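Local coordinates for mRNA-binding protein PUF3 (Saccharomyces cerevisiae, PDB 3K49) that binds the 3' untranslated regions of mRNAs encoding mitochondrial proteins through its Pumilio repeat domain, promoting deadenylation and decay of COX17 mRNA, at residues Y215-Q220 with Y224-V229; S271-S276 with I317-N322; I287-R290 with H294-N297; L306-Q311 with R337-K342. One frame throughout, in Å; residues are numbered along the deposited sequence.

Contact 1 of 4, residues Y215-Q220 with Y224-V229; sequences YLIQDQ and YVIQYV. With nucleotides of chain B.
Leu-216 and Ile-217 of the short helix 213-218 meet Ile-226 of helix 222-230, two of the helices of Pumilio repeat 6 in this alpha-solenoid RNA-binding domain. Ile-226 is folded at both torsions: CG1 stands opposite the carbonyl carbon (chi1 -62°) and CD1 turns off again at chi2 -52°. The bend brings CD1 to 3.6 Å from CB of Leu-216, while CG1 of Ile-226 lies 3.9 Å from CG1 of Ile-217, where the two isoleucines cross at about a right angle. Val-267 of helix 264-274 touches both isoleucines, so the packing continues into the next repeat.

The turn between the helices is held from within. OD1 of Asp-219 accepts a hydrogen bond from Gly-222 N, capping the start of the second helix. Farther along, the carbonyl O of Gln-220 comes to 3.5 Å from CE1 of Tyr-224, near the plane of the ring and at its edge.

Tyr-224 also meets the RNA. Adenine A6 of chain B covers one face of the phenol, its C5 3.4 Å above the plane and over the ring centre. U5 of chain B approaches the same tyrosine obliquely, consistent with a stacking residue reaching between successive bases. One turn on, Gln-227 extends beyond CG to read the uracil. Its NE2 also gives a hydrogen bond to Asn-223 O, which helps fix the amide's rotation. The base-specific bond is short and nearly straight, with NE2 of Gln-227 2.6 Å from O4 of U5 of chain B and an N-H...O angle of 164°.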
# COMPACT_ATOMS: atom_id res chain seq x y z
N TYR A 215 -3.48 -0.76 -20.58
CA TYR A 215 -4.40 0.05 -19.78
C TYR A 215 -3.88 0.19 -18.36
O TYR A 215 -3.89 1.29 -17.80
CB TYR A 215 -5.82 -0.52 -19.78
CG TYR A 215 -6.32 -0.87 -21.15
CD1 TYR A 215 -6.37 -2.20 -21.58
CD2 TYR A 215 -6.74 0.12 -22.03
CE1 TYR A 215 -6.83 -2.52 -22.85
CE2 TYR A 215 -7.21 -0.19 -23.30
CZ TYR A 215 -7.25 -1.52 -23.71
OH TYR A 215 -7.71 -1.83 -24.96
N LEU A 216 -3.44 -0.92 -17.79
CA LEU A 216 -2.93 -0.92 -16.41
C LEU A 216 -1.76 0.04 -16.23
O LEU A 216 -1.71 0.77 -15.26
CB LEU A 216 -2.54 -2.33 -15.97
CG LEU A 216 -3.72 -3.30 -15.92
CD1 LEU A 216 -3.28 -4.73 -16.14
CD2 LEU A 216 -4.49 -3.16 -14.62
N ILE A 217 -0.84 0.04 -17.18
CA ILE A 217 0.35 0.88 -17.03
C ILE A 217 -0.01 2.37 -16.90
O ILE A 217 0.69 3.13 -16.24
CB ILE A 217 1.33 0.65 -18.18
CG1 ILE A 217 1.95 -0.74 -18.06
CG2 ILE A 217 2.40 1.74 -18.23
CD1 ILE A 217 3.03 -1.01 -19.13
N GLN A 218 -1.10 2.77 -17.52
CA GLN A 218 -1.42 4.19 -17.62
C GLN A 218 -2.53 4.61 -16.67
O GLN A 218 -2.85 5.79 -16.58
CB GLN A 218 -1.81 4.54 -19.05
CG GLN A 218 -0.79 4.11 -20.07
CD GLN A 218 -1.29 4.28 -21.48
OE1 GLN A 218 -1.65 5.38 -21.89
NE2 GLN A 218 -1.30 3.18 -22.23
N ASP A 219 -3.12 3.64 -15.99
CA ASP A 219 -4.13 3.92 -14.98
C ASP A 219 -3.55 4.46 -13.66
O ASP A 219 -2.43 4.09 -13.26
CB ASP A 219 -4.94 2.67 -14.69
CG ASP A 219 -6.23 2.97 -13.97
OD1 ASP A 219 -6.47 2.35 -12.91
OD2 ASP A 219 -6.98 3.85 -14.46
N GLN A 220 -4.31 5.31 -12.99
CA GLN A 220 -3.86 5.91 -11.73
C GLN A 220 -3.71 4.93 -10.56
O GLN A 220 -3.07 5.26 -9.55
CB GLN A 220 -4.76 7.06 -11.31
CG GLN A 220 -6.19 6.64 -11.10
CD GLN A 220 -7.05 7.78 -10.59
OE1 GLN A 220 -6.65 8.51 -9.67
NE2 GLN A 220 -8.24 7.93 -11.17
N TYR A 224 0.30 0.81 -10.10
CA TYR A 224 0.95 0.28 -8.90
C TYR A 224 1.01 -1.24 -8.96
O TYR A 224 1.99 -1.83 -8.54
CB TYR A 224 0.23 0.75 -7.64
CG TYR A 224 0.42 2.22 -7.36
CD1 TYR A 224 -0.60 3.13 -7.61
CD2 TYR A 224 1.61 2.70 -6.84
CE1 TYR A 224 -0.44 4.48 -7.35
CE2 TYR A 224 1.79 4.05 -6.57
CZ TYR A 224 0.76 4.92 -6.83
OH TYR A 224 0.93 6.26 -6.57
N VAL A 225 -0.04 -1.86 -9.48
CA VAL A 225 -0.06 -3.31 -9.62
C VAL A 225 1.05 -3.75 -10.56
O VAL A 225 1.69 -4.79 -10.36
CB VAL A 225 -1.41 -3.81 -10.19
CG1 VAL A 225 -1.41 -5.33 -10.31
CG2 VAL A 225 -2.56 -3.35 -9.33
N ILE A 226 1.28 -2.94 -11.59
CA ILE A 226 2.33 -3.23 -12.55
C ILE A 226 3.68 -3.14 -11.83
O ILE A 226 4.54 -4.00 -12.00
CB ILE A 226 2.33 -2.23 -13.76
CG1 ILE A 226 1.03 -2.31 -14.57
CG2 ILE A 226 3.55 -2.46 -14.64
CD1 ILE A 226 0.67 -3.72 -15.00
N GLN A 227 3.86 -2.09 -11.05
CA GLN A 227 5.11 -1.87 -10.34
C GLN A 227 5.41 -3.00 -9.38
O GLN A 227 6.57 -3.40 -9.22
CB GLN A 227 5.05 -0.55 -9.60
CG GLN A 227 4.96 0.62 -10.53
CD GLN A 227 5.03 1.95 -9.82
OE1 GLN A 227 6.08 2.33 -9.30
NE2 GLN A 227 3.92 2.67 -9.82
N TYR A 228 4.37 -3.53 -8.76
CA TYR A 228 4.57 -4.62 -7.82
C TYR A 228 5.02 -5.87 -8.55
O TYR A 228 5.88 -6.59 -8.06
CB TYR A 228 3.30 -4.91 -7.00
CG TYR A 228 3.46 -6.14 -6.14
CD1 TYR A 228 4.16 -6.06 -4.93
CD2 TYR A 228 2.96 -7.37 -6.54
CE1 TYR A 228 4.34 -7.18 -4.15
CE2 TYR A 228 3.13 -8.49 -5.76
CZ TYR A 228 3.83 -8.39 -4.57
OH TYR A 228 4.01 -9.51 -3.78
N VAL A 229 4.45 -6.13 -9.73
CA VAL A 229 4.90 -7.26 -10.55
C VAL A 229 6.34 -7.07 -11.02
O VAL A 229 7.12 -8.02 -11.02
CB VAL A 229 4.02 -7.46 -11.78
CG1 VAL A 229 4.53 -8.63 -12.59
CG2 VAL A 229 2.56 -7.66 -11.36
P A B 6 -0.53 10.49 -4.18
OP1 A B 6 -1.18 11.64 -3.50
OP2 A B 6 0.82 10.06 -3.74
O5' A B 6 -1.49 9.23 -4.07
C5' A B 6 -2.77 9.24 -4.69
C4' A B 6 -3.46 7.90 -4.49
O4' A B 6 -2.68 6.83 -5.10
C3' A B 6 -3.62 7.41 -3.06
O3' A B 6 -4.71 8.07 -2.42
C2' A B 6 -3.92 5.93 -3.28
O2' A B 6 -5.25 5.69 -3.68
C1' A B 6 -3.00 5.61 -4.45
N9 A B 6 -1.75 4.95 -4.07
C8 A B 6 -0.60 5.52 -3.58
N7 A B 6 0.36 4.66 -3.37
C5 A B 6 -0.19 3.44 -3.74
C6 A B 6 0.33 2.12 -3.75
N6 A B 6 1.57 1.82 -3.35
N1 A B 6 -0.48 1.13 -4.18
C2 A B 6 -1.72 1.45 -4.56
N3 A B 6 -2.33 2.64 -4.59
C4 A B 6 -1.50 3.60 -4.16
P U B 5 2.43 14.71 -7.65
OP1 U B 5 1.12 15.35 -7.41
OP2 U B 5 3.48 14.70 -6.60
O5' U B 5 2.20 13.20 -8.10
C5' U B 5 2.02 12.18 -7.13
C4' U B 5 0.96 11.22 -7.62
O4' U B 5 1.50 10.41 -8.68
C3' U B 5 0.45 10.20 -6.62
O3' U B 5 -0.51 10.81 -5.77
C2' U B 5 -0.18 9.19 -7.56
O2' U B 5 -1.45 9.64 -8.00
C1' U B 5 0.80 9.19 -8.74
N1 U B 5 1.78 8.09 -8.73
C2 U B 5 1.45 6.93 -9.39
O2 U B 5 0.39 6.78 -9.97
N3 U B 5 2.41 5.94 -9.35
C4 U B 5 3.62 5.99 -8.71
O4 U B 5 4.34 5.01 -8.72
C5 U B 5 3.89 7.23 -8.05
C6 U B 5 2.99 8.21 -8.08

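Contact 2 of 4, residues S271-S276 with I317-N322; sequences SILYGS and IQKLVN. With nucleotides of chain B.
Ile-272 and Leu-320 make the apolar part of this contact between helix 264-274 of Pumilio repeat 7 and helix 313-323 of repeat 8, adjacent helices in the alpha-solenoid. The isoleucine puts CG1 between its backbone N and carbonyl carbon (chi1 66°), with CD1 reaching on toward the other helix. CD1 of Ile-272 lands 3.5 Å from CD2 of Leu-320, and the two side chains cross nearly perpendicularly.

Lys-319 adds a second, mixed set of contacts. Its CG passes 3.9 Å from CD1 of Ile-272. Bent at chi2 and chi4, the chain then runs obliquely over Leu-273, and CD2 of Leu-273 lies 3.9 Å from CE of Lys-319. The ammonium ends in a salt bridge from NZ to OE2 of Glu-269, on the same helix as the two residues that the aliphatic chain covers.

A further polar interaction lies on the RNA side of helix 313-323: NE2 of Gln-318 donates a 2.7 Å hydrogen bond to O4 of U3 of chain B, and it also bonds to OD1 of Asn-314.

Behind this face, helix 277-284 supports both sides, with Ile-283 against Ile-272 and Ile-284 against Leu-320, while Ile-332 of helix 326-345 packs on Leu-320.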
# COMPACT_ATOMS: atom_id res chain seq x y z
N SER A 271 10.81 -0.31 -14.46
CA SER A 271 11.23 -1.21 -15.53
C SER A 271 12.73 -1.26 -15.58
O SER A 271 13.32 -2.33 -15.51
CB SER A 271 10.69 -0.74 -16.88
OG SER A 271 9.28 -0.85 -16.95
N ILE A 272 13.35 -0.09 -15.70
CA ILE A 272 14.80 -0.01 -15.83
C ILE A 272 15.52 -0.24 -14.49
O ILE A 272 16.68 -0.62 -14.45
CB ILE A 272 15.26 1.31 -16.50
CG1 ILE A 272 14.94 2.51 -15.62
CG2 ILE A 272 14.58 1.50 -17.86
CD1 ILE A 272 15.14 3.82 -16.35
N LEU A 273 14.80 -0.03 -13.39
CA LEU A 273 15.36 -0.25 -12.07
C LEU A 273 15.37 -1.73 -11.70
O LEU A 273 16.37 -2.23 -11.18
CB LEU A 273 14.59 0.54 -11.02
CG LEU A 273 15.00 0.29 -9.57
CD1 LEU A 273 16.49 0.48 -9.41
CD2 LEU A 273 14.24 1.20 -8.63
N TYR A 274 14.28 -2.44 -11.97
CA TYR A 274 14.17 -3.83 -11.55
C TYR A 274 14.24 -4.87 -12.68
O TYR A 274 14.22 -6.07 -12.42
CB TYR A 274 12.91 -4.04 -10.71
CG TYR A 274 12.98 -3.28 -9.40
CD1 TYR A 274 13.98 -3.57 -8.47
CD2 TYR A 274 12.07 -2.28 -9.11
CE1 TYR A 274 14.06 -2.87 -7.28
CE2 TYR A 274 12.15 -1.58 -7.91
CZ TYR A 274 13.14 -1.88 -7.00
OH TYR A 274 13.21 -1.19 -5.81
N GLY A 275 14.31 -4.43 -13.92
CA GLY A 275 14.45 -5.36 -15.02
C GLY A 275 15.83 -6.00 -15.07
O GLY A 275 16.81 -5.41 -14.63
N SER A 276 15.90 -7.22 -15.61
CA SER A 276 17.17 -7.93 -15.79
C SER A 276 18.11 -7.17 -16.73
O SER A 276 17.72 -6.18 -17.35
CB SER A 276 16.93 -9.35 -16.32
OG SER A 276 16.41 -9.32 -17.64
N ILE A 317 15.05 9.98 -17.37
CA ILE A 317 16.39 10.24 -17.88
C ILE A 317 17.40 10.20 -16.74
O ILE A 317 18.41 9.49 -16.81
CB ILE A 317 16.49 11.60 -18.59
CG1 ILE A 317 15.58 11.64 -19.82
CG2 ILE A 317 17.92 11.89 -18.99
CD1 ILE A 317 16.06 10.79 -20.97
N GLN A 318 17.11 10.95 -15.68
CA GLN A 318 17.91 10.90 -14.46
C GLN A 318 18.12 9.45 -14.03
O GLN A 318 19.25 9.02 -13.77
CB GLN A 318 17.23 11.69 -13.33
CG GLN A 318 16.80 13.09 -13.71
CD GLN A 318 16.27 13.88 -12.54
OE1 GLN A 318 16.71 13.69 -11.40
NE2 GLN A 318 15.31 14.76 -12.79
N LYS A 319 17.02 8.71 -13.95
CA LYS A 319 17.05 7.31 -13.58
C LYS A 319 18.01 6.52 -14.47
O LYS A 319 18.81 5.71 -13.98
CB LYS A 319 15.65 6.71 -13.66
CG LYS A 319 15.45 5.44 -12.84
CD LYS A 319 15.35 5.76 -11.35
CE LYS A 319 14.87 4.57 -10.54
NZ LYS A 319 13.45 4.71 -10.09
N LEU A 320 17.94 6.75 -15.78
CA LEU A 320 18.81 6.04 -16.72
C LEU A 320 20.28 6.31 -16.44
O LEU A 320 21.11 5.41 -16.49
CB LEU A 320 18.48 6.43 -18.15
CG LEU A 320 17.39 5.59 -18.83
CD1 LEU A 320 17.20 6.04 -20.28
CD2 LEU A 320 17.72 4.11 -18.76
N VAL A 321 20.59 7.57 -16.15
CA VAL A 321 21.94 7.95 -15.78
C VAL A 321 22.51 7.00 -14.72
O VAL A 321 23.62 6.50 -14.86
CB VAL A 321 21.97 9.40 -15.25
CG1 VAL A 321 23.33 9.73 -14.64
CG2 VAL A 321 21.62 10.37 -16.36
N ASN A 322 21.72 6.74 -13.68
CA ASN A 322 22.12 5.89 -12.57
C ASN A 322 22.26 4.40 -12.90
O ASN A 322 23.25 3.77 -12.54
CB ASN A 322 21.14 6.04 -11.41
CG ASN A 322 21.10 7.46 -10.88
OD1 ASN A 322 22.08 8.20 -10.99
ND2 ASN A 322 19.97 7.85 -10.29
P U B 3 11.55 21.18 -6.67
OP1 U B 3 10.72 21.50 -5.49
OP2 U B 3 12.65 20.19 -6.55
O5' U B 3 10.58 20.73 -7.86
C5' U B 3 9.56 21.60 -8.36
C4' U B 3 8.87 20.97 -9.56
O4' U B 3 9.78 20.91 -10.68
C3' U B 3 8.39 19.54 -9.37
O3' U B 3 7.10 19.53 -8.76
C2' U B 3 8.35 19.02 -10.81
O2' U B 3 7.17 19.41 -11.49
C1' U B 3 9.58 19.70 -11.41
N1 U B 3 10.82 18.91 -11.34
C2 U B 3 11.13 18.08 -12.40
O2 U B 3 10.41 17.96 -13.38
N3 U B 3 12.30 17.39 -12.28
C4 U B 3 13.19 17.44 -11.23
O4 U B 3 14.24 16.79 -11.28
C5 U B 3 12.80 18.31 -10.16
C6 U B 3 11.66 18.99 -10.25

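Contact 3 of 4, residues I287-R290 with H294-N297; sequences ILPR and HALN
The backbone N of His-294 is held by a hydrogen bond to OD1 of Asp-291, which lies in the short connection joining the two halves of the contact. Asp-291 stands just before helix 292-296 and caps its start through this bond. The imidazole of His-294 meets Arg-290. CG of His-294 stands opposite its carbonyl carbon (chi1 -76°), and one ring face is turned to the arginine. CB of Arg-290 sits over that face, 4.0 Å from the ring centroid and 24° off the normal, a CH-pi contact displaced toward the ND1 side. ND1 of His-294 is the ring atom nearest CB of Arg-290, at 3.7 Å.

Beyond CB the arginine runs out extended as far as NE, crossing the imidazole at a slant. CD of Arg-290 passes 4.1 Å from NE2 of His-294. The guanidinium plane is inclined 42° to the ring, so the two flat groups do not lie face to face, and Arg-290 NE remains 4.9 Å from His-294 NE2.

All this belongs to the connection between helix 277-284 of Pumilio repeat 7 and helix 303-308 of repeat 8, about 13 Å from the RNA at the nearest atoms. The other half is apolar. CG of Pro-289 meets CB of Ala-295 at 4.0 Å, and CB of the same proline rests against the backbone of that alanine. Met-304 of helix 303-308 and Leu-331 of helix 326-345 also touch Pro-289, which is buried.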
# COMPACT_ATOMS: atom_id res chain seq x y z
N ILE A 287 16.29 4.55 -26.71
CA ILE A 287 16.55 5.95 -26.44
C ILE A 287 18.00 6.33 -26.74
O ILE A 287 18.30 7.49 -26.99
CB ILE A 287 16.24 6.30 -24.98
CG1 ILE A 287 14.83 5.85 -24.61
CG2 ILE A 287 16.39 7.80 -24.74
CD1 ILE A 287 14.45 6.21 -23.20
N LEU A 288 18.88 5.34 -26.69
CA LEU A 288 20.30 5.56 -26.91
C LEU A 288 20.63 6.11 -28.29
O LEU A 288 20.24 5.51 -29.30
CB LEU A 288 21.09 4.28 -26.67
CG LEU A 288 21.67 4.15 -25.27
CD1 LEU A 288 22.68 3.01 -25.25
CD2 LEU A 288 22.33 5.46 -24.86
N PRO A 289 21.34 7.25 -28.34
CA PRO A 289 21.90 7.80 -29.58
C PRO A 289 22.87 6.80 -30.20
O PRO A 289 23.70 6.21 -29.50
CB PRO A 289 22.65 9.05 -29.10
CG PRO A 289 22.82 8.84 -27.60
CD PRO A 289 21.56 8.17 -27.20
N ARG A 290 22.77 6.61 -31.51
CA ARG A 290 23.49 5.52 -32.18
C ARG A 290 25.00 5.49 -31.93
O ARG A 290 25.60 4.42 -31.86
CB ARG A 290 23.16 5.50 -33.68
CG ARG A 290 21.67 5.29 -33.95
CD ARG A 290 21.34 5.32 -35.43
NE ARG A 290 19.89 5.27 -35.64
CZ ARG A 290 19.29 5.34 -36.83
NH1 ARG A 290 20.01 5.46 -37.93
NH2 ARG A 290 17.97 5.28 -36.91
N HIS A 294 25.97 11.20 -33.06
CA HIS A 294 24.55 11.46 -32.83
C HIS A 294 24.40 12.12 -31.48
O HIS A 294 23.68 13.10 -31.34
CB HIS A 294 23.76 10.15 -32.87
CG HIS A 294 23.53 9.62 -34.26
ND1 HIS A 294 24.43 8.78 -34.89
CD2 HIS A 294 22.52 9.81 -35.13
CE1 HIS A 294 23.98 8.48 -36.09
NE2 HIS A 294 22.82 9.09 -36.27
N ALA A 295 25.10 11.57 -30.49
CA ALA A 295 25.03 12.07 -29.12
C ALA A 295 25.37 13.55 -29.04
O ALA A 295 24.65 14.33 -28.42
CB ALA A 295 25.95 11.26 -28.22
N LEU A 296 26.47 13.94 -29.68
CA LEU A 296 26.91 15.33 -29.63
C LEU A 296 25.95 16.27 -30.37
O LEU A 296 25.80 17.43 -29.99
CB LEU A 296 28.32 15.48 -30.18
CG LEU A 296 29.40 15.51 -29.09
CD1 LEU A 296 30.80 15.33 -29.68
CD2 LEU A 296 29.30 16.81 -28.30
N ASN A 297 25.32 15.76 -31.42
CA ASN A 297 24.39 16.56 -32.20
C ASN A 297 23.05 15.85 -32.40
O ASN A 297 22.79 15.26 -33.44
CB ASN A 297 25.01 16.92 -33.56
CG ASN A 297 24.33 18.12 -34.20
OD1 ASN A 297 23.84 19.01 -33.51
ND2 ASN A 297 24.31 18.14 -35.53

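Contact 4 of 4, residues L306-Q311 with R337-K342; sequences LMIKDQ and RAYLDK. With nucleotides of chain B.
Tyr-339 swings its ring out opposite the backbone N (chi1 171°) toward Ile-308, whose CG2 takes the corresponding place on its own residue while CG1 lies opposite the carbonyl carbon. These two choices bring a methyl over an aromatic face where the short helix 303-308 of Pumilio repeat 8 packs against the long helix 326-345, at the C-terminal end of the alpha-solenoid.

CG2 of Ile-308 sits 4.0 Å from the centroid of the Tyr-339 ring and 27° off its normal. This is a CH-pi contact shifted to the CD2-CE2 rim, with 3.7 Å between CG2 of Ile-308 and CD2 of Tyr-339. The two side chains lie alongside one another but point in opposite directions, so CD1 of Ile-308 reaches back to CB of the tyrosine. Leu-360 of helix 355-364 also touches Ile-308, joining a third helix to the packing.

Lys-309 takes the ring edge. Fully stretched beyond CG, its aliphatic chain crosses the phenol on a slant, and CG of Lys-309 lies 3.4 Å from OH of Tyr-339. CE is near the ring plane beside CE1.

The same turn borders the 5' cytosine of the RNA. OD2 of Asp-310 caps Ala-313 N as the chain enters helix 313-323, and the backbone just before it faces the base: the carbonyl O of Lys-309 comes to 3.3 Å from N4 of C1 of chain B.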
# COMPACT_ATOMS: atom_id res chain seq x y z
N LEU A 306 13.25 14.90 -26.54
CA LEU A 306 11.83 14.98 -26.23
C LEU A 306 11.62 14.65 -24.76
O LEU A 306 10.72 15.17 -24.12
CB LEU A 306 11.03 13.99 -27.08
CG LEU A 306 10.84 14.28 -28.56
CD1 LEU A 306 10.17 13.08 -29.22
CD2 LEU A 306 10.01 15.54 -28.77
N MET A 307 12.46 13.77 -24.24
CA MET A 307 12.36 13.32 -22.86
C MET A 307 12.94 14.33 -21.87
O MET A 307 12.28 14.68 -20.89
CB MET A 307 13.00 11.93 -22.70
CG MET A 307 12.12 10.82 -23.25
SD MET A 307 12.88 9.19 -23.20
CE MET A 307 13.19 9.01 -21.44
N ILE A 308 14.15 14.81 -22.13
CA ILE A 308 14.78 15.82 -21.28
C ILE A 308 13.89 17.04 -21.05
O ILE A 308 13.92 17.65 -19.98
CB ILE A 308 16.11 16.32 -21.87
CG1 ILE A 308 17.07 15.15 -22.07
CG2 ILE A 308 16.74 17.36 -20.96
CD1 ILE A 308 18.37 15.54 -22.75
N LYS A 309 13.09 17.39 -22.05
CA LYS A 309 12.28 18.60 -22.00
C LYS A 309 10.90 18.38 -21.36
O LYS A 309 10.16 19.34 -21.14
CB LYS A 309 12.07 19.17 -23.40
CG LYS A 309 13.34 19.69 -24.05
CD LYS A 309 13.07 20.25 -25.44
CE LYS A 309 14.33 20.78 -26.08
NZ LYS A 309 14.08 21.33 -27.44
N ASP A 310 10.56 17.13 -21.08
CA ASP A 310 9.24 16.81 -20.55
C ASP A 310 9.22 16.73 -19.03
O ASP A 310 10.17 16.26 -18.40
CB ASP A 310 8.71 15.51 -21.16
CG ASP A 310 7.40 15.07 -20.53
OD1 ASP A 310 6.44 15.87 -20.54
OD2 ASP A 310 7.33 13.93 -20.02
N GLN A 311 8.11 17.19 -18.44
CA GLN A 311 7.96 17.25 -16.98
C GLN A 311 8.14 15.90 -16.29
O GLN A 311 8.72 15.82 -15.20
CB GLN A 311 6.60 17.85 -16.63
CG GLN A 311 5.46 17.20 -17.39
CD GLN A 311 4.17 17.96 -17.30
OE1 GLN A 311 3.95 18.73 -16.36
NE2 GLN A 311 3.28 17.74 -18.27
N ARG A 337 24.86 16.63 -21.44
CA ARG A 337 25.80 17.74 -21.38
C ARG A 337 25.60 18.66 -22.58
O ARG A 337 25.57 19.89 -22.44
CB ARG A 337 27.24 17.23 -21.33
CG ARG A 337 27.69 16.74 -19.96
CD ARG A 337 28.96 15.91 -20.08
NE ARG A 337 29.58 15.63 -18.79
CZ ARG A 337 30.49 14.68 -18.58
NH1 ARG A 337 30.88 13.91 -19.59
NH2 ARG A 337 31.00 14.49 -17.37
N ALA A 338 25.45 18.06 -23.75
CA ALA A 338 25.22 18.82 -24.97
C ALA A 338 23.96 19.68 -24.90
O ALA A 338 23.97 20.83 -25.32
CB ALA A 338 25.15 17.88 -26.16
N TYR A 339 22.88 19.11 -24.36
CA TYR A 339 21.60 19.82 -24.31
C TYR A 339 21.67 21.10 -23.48
O TYR A 339 20.98 22.08 -23.75
CB TYR A 339 20.49 18.92 -23.78
CG TYR A 339 19.20 19.68 -23.52
CD1 TYR A 339 18.33 19.97 -24.55
CD2 TYR A 339 18.87 20.11 -22.24
CE1 TYR A 339 17.16 20.67 -24.32
CE2 TYR A 339 17.70 20.80 -22.00
CZ TYR A 339 16.85 21.08 -23.04
OH TYR A 339 15.69 21.78 -22.81
N LEU A 340 22.50 21.07 -22.44
CA LEU A 340 22.64 22.22 -21.57
C LEU A 340 23.33 23.37 -22.30
O LEU A 340 22.95 24.53 -22.15
CB LEU A 340 23.43 21.82 -20.32
CG LEU A 340 22.80 20.66 -19.55
CD1 LEU A 340 23.75 20.12 -18.48
CD2 LEU A 340 21.48 21.10 -18.92
N ASP A 341 24.33 23.02 -23.10
CA ASP A 341 25.07 24.00 -23.88
C ASP A 341 24.16 24.84 -24.77
O ASP A 341 24.07 26.06 -24.62
CB ASP A 341 26.13 23.31 -24.73
CG ASP A 341 27.09 22.48 -23.89
OD1 ASP A 341 27.22 22.76 -22.68
OD2 ASP A 341 27.72 21.54 -24.44
N LYS A 342 23.47 24.18 -25.70
CA LYS A 342 22.59 24.85 -26.64
C LYS A 342 21.68 25.87 -25.96
O LYS A 342 21.59 27.03 -26.38
CB LYS A 342 21.74 23.84 -27.42
CG LYS A 342 20.59 24.45 -28.22
CD LYS A 342 19.94 23.42 -29.13
CE LYS A 342 20.92 22.92 -30.19
NZ LYS A 342 20.31 21.92 -31.12
O5' C B 1 5.41 24.36 -13.89
C5' C B 1 6.71 24.95 -13.76
C4' C B 1 7.43 24.28 -12.62
O4' C B 1 7.87 22.95 -13.01
C3' C B 1 8.73 24.94 -12.20
O3' C B 1 9.07 24.66 -10.84
C2' C B 1 9.76 24.35 -13.16
O2' C B 1 11.10 24.47 -12.69
C1' C B 1 9.28 22.90 -13.22
N1 C B 1 9.52 22.21 -14.51
C2 C B 1 10.69 21.52 -14.76
O2 C B 1 11.57 21.45 -13.90
N3 C B 1 10.78 20.94 -15.99
C4 C B 1 9.79 21.02 -16.89
N4 C B 1 9.98 20.41 -18.06
C5 C B 1 8.60 21.72 -16.62
C6 C B 1 8.54 22.28 -15.42

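From the N terminus, contact 1 comes first, closing a short helical hairpin inside Pumilio repeat 6. Contact 2 starts only after it has closed, with centres about 17 Å apart, and ties helix 264-274 of repeat 7 to helix 313-323 of repeat 8. Contact 3 is nested in that loop as a short loop of its own, touching contact 2 through Ile-287 and Leu-320. Contact 4 opens after contact 3 and crosses contact 2; it closes the loop from 306-311 to 337-342, joining helix 303-308 to helix 326-345 across helix 313-323. Met-307 packs on Ile-317 of contact 2 and Ile-287 of contact 3, and Ala-338 on the backbone of 295-296.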